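Local coordinates for aerobactin synthase IucC (Klebsiella pneumoniae, PDB 6CN7), which probably catalyses the ATP-dependent attachment of a second N-acetyl-N-hydroxylysine to the citryl intermediate, completing the siderophore aerobactin, at residues 194-208 with 245-257. The protein carries 5 engineered substitutions. Numbering follows the deposited sequence.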
loop_
_atom_site.group_PDB
_atom_site.type_symbol
_atom_site.label_atom_id
_atom_site.label_comp_id
_atom_site.label_asym_id
_atom_site.label_seq_id
_atom_site.Cartn_x
_atom_site.Cartn_y
_atom_site.Cartn_z
ATOM N N ALA A 194 22.476 2.291 -18.917
ATOM C CA ALA A 194 22.604 1.080 -18.116
ATOM C C ALA A 194 21.255 0.548 -17.650
ATOM O O ALA A 194 21.147 -0.644 -17.346
ATOM C CB ALA A 194 23.497 1.342 -16.903
ATOM N N ALA A 195 20.229 1.399 -17.589
ATOM C CA ALA A 195 18.918 1.005 -17.095
ATOM C C ALA A 195 17.879 0.835 -18.192
ATOM O O ALA A 195 16.815 0.266 -17.927
ATOM C CB ALA A 195 18.403 2.033 -16.078
ATOM N N MET A 196 18.152 1.307 -19.405
ATOM C CA MET A 196 17.208 1.215 -20.508
ATOM C C MET A 196 17.946 0.793 -21.767
ATOM O O MET A 196 19.036 1.295 -22.053
ATOM C CB MET A 196 16.505 2.557 -20.759
ATOM C CG MET A 196 15.723 3.094 -19.575
ATOM S SD MET A 196 14.984 4.701 -19.924
ATOM C CE MET A 196 14.288 5.108 -18.330
ATOM N N ASP A 197 17.352 -0.133 -22.516
ATOM C CA ASP A 197 17.848 -0.418 -23.846
ATOM C C ASP A 197 17.438 0.715 -24.783
ATOM O O ASP A 197 16.527 1.487 -24.472
ATOM C CB ASP A 197 17.320 -1.765 -24.344
ATOM C CG ASP A 197 15.806 -1.799 -24.486
ATOM O OD1 ASP A 197 15.164 -0.728 -24.458
ATOM O OD2 ASP A 197 15.253 -2.912 -24.626
ATOM N N PRO A 198 18.106 0.851 -25.929
ATOM C CA PRO A 198 17.777 1.966 -26.833
ATOM C C PRO A 198 16.296 2.076 -27.153
ATOM O O PRO A 198 15.806 3.181 -27.418
ATOM C CB PRO A 198 18.607 1.652 -28.084
ATOM C CG PRO A 198 19.749 0.840 -27.583
ATOM C CD PRO A 198 19.206 0.021 -26.450
ATOM N N GLN A 199 15.564 0.961 -27.130
ATOM C CA GLN A 199 14.140 0.995 -27.442
ATOM C C GLN A 199 13.353 1.682 -26.332
ATOM O O GLN A 199 12.485 2.521 -26.601
ATOM C CB GLN A 199 13.633 -0.430 -27.670
ATOM C CG GLN A 199 12.353 -0.526 -28.485
ATOM C CD GLN A 199 12.185 -1.884 -29.141
ATOM O OE1 GLN A 199 13.164 -2.535 -29.508
ATOM N NE2 GLN A 199 10.940 -2.323 -29.289
ATOM N N GLU A 200 13.647 1.342 -25.074
ATOM C CA GLU A 200 12.944 1.956 -23.949
ATOM C C GLU A 200 13.372 3.402 -23.738
ATOM O O GLU A 200 12.553 4.234 -23.332
ATOM C CB GLU A 200 13.185 1.143 -22.677
ATOM C CG GLU A 200 12.531 -0.225 -22.686
ATOM C CD GLU A 200 11.039 -0.157 -22.431
ATOM O OE1 GLU A 200 10.640 0.403 -21.387
ATOM O OE2 GLU A 200 10.264 -0.655 -23.274
ATOM N N PHE A 201 14.642 3.720 -23.999
ATOM C CA PHE A 201 15.105 5.097 -23.862
ATOM C C PHE A 201 14.371 6.029 -24.817
ATOM O O PHE A 201 14.171 7.207 -24.502
ATOM C CB PHE A 201 16.614 5.165 -24.103
ATOM C CG PHE A 201 17.178 6.558 -24.045
ATOM C CD1 PHE A 201 17.602 7.100 -22.843
ATOM C CD2 PHE A 201 17.293 7.321 -25.196
ATOM C CE1 PHE A 201 18.124 8.379 -22.789
ATOM C CE2 PHE A 201 17.814 8.601 -25.148
ATOM C CZ PHE A 201 18.230 9.130 -23.944
ATOM N N ALA A 202 13.963 5.526 -25.984
ATOM C CA ALA A 202 13.200 6.351 -26.915
ATOM C C ALA A 202 11.770 6.542 -26.429
ATOM O O ALA A 202 11.237 7.656 -26.473
ATOM C CB ALA A 202 13.214 5.722 -28.307
ATOM N N ARG A 203 11.133 5.464 -25.966
ATOM C CA ARG A 203 9.816 5.591 -25.355
ATOM C C ARG A 203 9.863 6.538 -24.163
ATOM O O ARG A 203 8.954 7.355 -23.970
ATOM C CB ARG A 203 9.306 4.212 -24.934
ATOM C CG ARG A 203 7.864 4.188 -24.449
ATOM C CD ARG A 203 7.332 2.762 -24.375
ATOM N NE ARG A 203 7.985 1.976 -23.329
ATOM C CZ ARG A 203 7.541 1.868 -22.080
ATOM N NH1 ARG A 203 6.436 2.497 -21.700
ATOM N NH2 ARG A 203 8.205 1.125 -21.203
ATOM N N PHE A 204 10.925 6.450 -23.360
ATOM C CA PHE A 204 11.079 7.350 -22.222
ATOM C C PHE A 204 11.196 8.800 -22.675
ATOM O O PHE A 204 10.589 9.697 -22.078
ATOM C CB PHE A 204 12.304 6.937 -21.404
ATOM C CG PHE A 204 12.611 7.851 -20.255
ATOM C CD1 PHE A 204 11.907 7.755 -19.067
ATOM C CD2 PHE A 204 13.619 8.797 -20.356
ATOM C CE1 PHE A 204 12.195 8.591 -18.004
ATOM C CE2 PHE A 204 13.910 9.636 -19.296
ATOM C CZ PHE A 204 13.197 9.531 -18.120
ATOM N N ASN A 205 11.925 9.032 -23.750
ATOM C CA ASN A 205 12.085 10.376 -24.253
ATOM C C ASN A 205 10.814 10.913 -24.840
ATOM O O ASN A 205 10.476 12.048 -24.673
ATOM C CB ASN A 205 13.236 10.445 -25.211
ATOM C CG ASN A 205 14.290 11.434 -24.763
ATOM O OD1 ASN A 205 15.218 11.098 -24.048
ATOM N ND2 ASN A 205 14.124 12.681 -25.171
ATOM N N GLN A 206 10.063 10.071 -25.470
ATOM C CA GLN A 206 8.786 10.506 -26.028
ATOM C C GLN A 206 7.866 11.028 -24.931
ATOM O O GLN A 206 7.308 12.126 -25.040
ATOM C CB GLN A 206 8.126 9.353 -26.786
ATOM C CG GLN A 206 6.802 9.715 -27.450
ATOM C CD GLN A 206 6.968 10.714 -28.580
ATOM O OE1 GLN A 206 7.786 10.523 -29.479
ATOM N NE2 GLN A 206 6.190 11.791 -28.537
ATOM N N VAL A 207 7.694 10.249 -23.860
ATOM C CA VAL A 207 6.903 10.712 -22.724
ATOM C C VAL A 207 7.542 11.950 -22.109
ATOM O O VAL A 207 6.848 12.872 -21.663
ATOM C CB VAL A 207 6.745 9.583 -21.687
ATOM C CG1 VAL A 207 5.921 10.057 -20.492
ATOM C CG2 VAL A 207 6.107 8.356 -22.324
ATOM N N TRP A 208 8.876 11.986 -22.075
ATOM C CA TRP A 208 9.581 13.144 -21.535
ATOM C C TRP A 208 9.170 14.423 -22.252
ATOM O O TRP A 208 8.931 15.455 -21.612
ATOM C CB TRP A 208 11.091 12.917 -21.646
ATOM C CG TRP A 208 11.938 14.021 -21.092
ATOM C CD1 TRP A 208 12.407 15.109 -21.766
ATOM C CD2 TRP A 208 12.434 14.134 -19.752
ATOM N NE1 TRP A 208 13.161 15.897 -20.928
ATOM C CE2 TRP A 208 13.192 15.319 -19.686
ATOM C CE3 TRP A 208 12.308 13.350 -18.601
ATOM C CZ2 TRP A 208 13.820 15.741 -18.516
ATOM C CZ3 TRP A 208 12.932 13.770 -17.438
ATOM C CH2 TRP A 208 13.679 14.954 -17.405
ATOM N N VAL A 245 6.992 15.184 -11.596
ATOM C CA VAL A 245 6.189 14.584 -12.655
ATOM C C VAL A 245 6.417 13.080 -12.648
ATOM O O VAL A 245 7.564 12.621 -12.607
ATOM C CB VAL A 245 6.526 15.180 -14.036
ATOM C CG1 VAL A 245 5.709 14.507 -15.132
ATOM C CG2 VAL A 245 6.280 16.682 -14.031
ATOM N N SER A 246 5.325 12.321 -12.691
ATOM C CA SER A 246 5.381 10.866 -12.737
ATOM C C SER A 246 5.343 10.414 -14.192
ATOM O O SER A 246 4.360 10.663 -14.898
ATOM C CB SER A 246 4.217 10.268 -11.949
ATOM O OG SER A 246 4.087 8.884 -12.195
ATOM N N LEU A 247 6.410 9.750 -14.637
ATOM C CA LEU A 247 6.517 9.327 -16.027
ATOM C C LEU A 247 6.039 7.902 -16.247
ATOM O O LEU A 247 5.550 7.583 -17.338
ATOM C CB LEU A 247 7.967 9.450 -16.506
ATOM C CG LEU A 247 8.420 10.849 -16.930
ATOM C CD1 LEU A 247 8.268 11.848 -15.797
ATOM C CD2 LEU A 247 9.857 10.813 -17.415
ATOM N N GLY A 248 6.165 7.044 -15.248
ATOM C CA GLY A 248 5.770 5.657 -15.356
ATOM C C GLY A 248 6.970 4.733 -15.258
ATOM O O GLY A 248 8.085 5.136 -14.917
ATOM N N GLU A 249 6.720 3.465 -15.569
ATOM C CA GLU A 249 7.749 2.439 -15.503
ATOM C C GLU A 249 8.410 2.282 -16.866
ATOM O O GLU A 249 7.727 2.237 -17.895
ATOM C CB GLU A 249 7.150 1.110 -15.043
ATOM C CG GLU A 249 6.571 1.155 -13.639
ATOM C CD GLU A 249 6.039 -0.188 -13.185
ATOM O OE1 GLU A 249 5.932 -1.104 -14.031
ATOM O OE2 GLU A 249 5.733 -0.332 -11.980
ATOM N N PHE A 250 9.739 2.207 -16.868
ATOM C CA PHE A 250 10.504 2.052 -18.095
ATOM C C PHE A 250 11.732 1.199 -17.819
ATOM O O PHE A 250 12.217 1.120 -16.687
ATOM C CB PHE A 250 10.968 3.397 -18.672
ATOM C CG PHE A 250 9.855 4.333 -19.037
ATOM C CD1 PHE A 250 9.206 4.220 -20.255
ATOM C CD2 PHE A 250 9.477 5.347 -18.174
ATOM C CE1 PHE A 250 8.188 5.091 -20.597
ATOM C CE2 PHE A 250 8.462 6.220 -18.510
ATOM C CZ PHE A 250 7.816 6.092 -19.723
ATOM N N GLY A 251 12.232 0.567 -18.872
ATOM C CA GLY A 251 13.577 0.038 -18.875
ATOM C C GLY A 251 13.667 -1.430 -18.513
ATOM O O GLY A 251 12.720 -2.211 -18.640
ATOM N N ASP A 252 14.851 -1.800 -18.034
ATOM C CA ASP A 252 15.203 -3.187 -17.792
ATOM C C ASP A 252 14.519 -3.717 -16.536
ATOM O O ASP A 252 13.944 -2.973 -15.738
ATOM C CB ASP A 252 16.719 -3.331 -17.659
ATOM C CG ASP A 252 17.444 -3.036 -18.956
ATOM O OD1 ASP A 252 16.821 -3.179 -20.029
ATOM O OD2 ASP A 252 18.632 -2.658 -18.902
ATOM N N LEU A 253 14.601 -5.035 -16.368
ATOM C CA LEU A 253 14.061 -5.718 -15.205
ATOM C C LEU A 253 15.147 -5.871 -14.151
ATOM O O LEU A 253 16.290 -6.215 -14.466
ATOM C CB LEU A 253 13.514 -7.089 -15.602
ATOM C CG LEU A 253 12.318 -7.099 -16.556
ATOM C CD1 LEU A 253 11.989 -8.522 -16.990
ATOM C CD2 LEU A 253 11.107 -6.451 -15.904
ATOM N N TRP A 254 14.785 -5.616 -12.897
ATOM C CA TRP A 254 15.740 -5.606 -11.801
ATOM C C TRP A 254 15.408 -6.704 -10.799
ATOM O O TRP A 254 14.256 -7.122 -10.667
ATOM C CB TRP A 254 15.754 -4.243 -11.101
ATOM C CG TRP A 254 16.313 -3.153 -11.965
ATOM C CD1 TRP A 254 15.632 -2.400 -12.874
ATOM C CD2 TRP A 254 17.673 -2.704 -12.010
ATOM N NE1 TRP A 254 16.480 -1.506 -13.478
ATOM C CE2 TRP A 254 17.739 -1.673 -12.965
ATOM C CE3 TRP A 254 18.838 -3.072 -11.332
ATOM C CZ2 TRP A 254 18.924 -1.005 -13.262
ATOM C CZ3 TRP A 254 20.014 -2.411 -11.628
ATOM C CH2 TRP A 254 20.048 -1.387 -12.584
ATOM N N LEU A 255 16.437 -7.153 -10.084
ATOM C CA LEU A 255 16.340 -8.272 -9.159
ATOM C C LEU A 255 16.902 -7.833 -7.816
ATOM O O LEU A 255 17.971 -7.218 -7.759
ATOM C CB LEU A 255 17.106 -9.482 -9.700
ATOM C CG LEU A 255 17.222 -10.725 -8.823
ATOM C CD1 LEU A 255 15.879 -11.419 -8.700
ATOM C CD2 LEU A 255 18.267 -11.661 -9.402
ATOM N N ALA A 256 16.184 -8.147 -6.740
ATOM C CA ALA A 256 16.578 -7.699 -5.412
ATOM C C ALA A 256 17.704 -8.560 -4.856
ATOM O O ALA A 256 17.738 -9.776 -5.062
ATOM C CB ALA A 256 15.383 -7.735 -4.460
ATOM N N GLN A 257 18.627 -7.915 -4.148
ATOM C CA GLN A 257 19.673 -8.611 -3.417
ATOM C C GLN A 257 19.215 -8.858 -1.980
ATOM O O GLN A 257 18.108 -8.490 -1.579
ATOM C CB GLN A 257 20.972 -7.805 -3.441
ATOM C CG GLN A 257 21.513 -7.508 -4.832
ATOM C CD GLN A 257 22.782 -6.674 -4.791
ATOM O OE1 GLN A 257 23.336 -6.418 -3.722
ATOM N NE2 GLN A 257 23.246 -6.243 -5.957
#
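Gly251, where the chain turns a corner between strands 245-250 and 252-256, is held by two bonds, one on each side of its CA, from Glu200 in the first turn of helix 198-208 and from Ala195 just ahead of that helix. Gly251 N donates almost straight (174°) to Glu200 OE1 at 3.0 Å, and the next amide, Asp252 N, reaches Ala195 O at 2.9 Å. Gly251 CA packs 3.4 Å from Ala195 O, and the residue's positive phi is one that glycine adopts readily. The helix lies nearly antiparallel along strand 245-250 of an antiparallel sheet in the IucA/IucC family region, where strand 165-174 pairs with both strands; opposite its Trp170, Leu247 and Gly248 form a classic beta bulge.

Phe250 fills the helix-strand interface. Phe204 turns its edge to one face of that ring in a T-shaped pair, planes at 84°, and its own CA makes a CH-pi contact with the same face. Val207, compact and branched, meets the ring edge with CG2, 3.8 Å from Phe250 CZ. Farther along, Leu247 CD2 touches both Phe204 and the edge of Trp208, an apolar branch suited to two aromatic neighbours. The unbranched Met196 runs extended beyond CG, bringing CE to Phe250 CB.

Glu200 suits the corner because one carboxylate serves two donors: OE1 meets Gly251 N on its anti side and Arg203 NH2 on its syn side, a salt bridge. Asp252 instead turns OD2 to Arg268 and Asn265. Arg203 bends at chi3 (68°), which brings its guanidinium obliquely against Phe250; Phe250 CD1 sits 3.3 Å above one face of the Arg203 guanidinium, toward that group's rim.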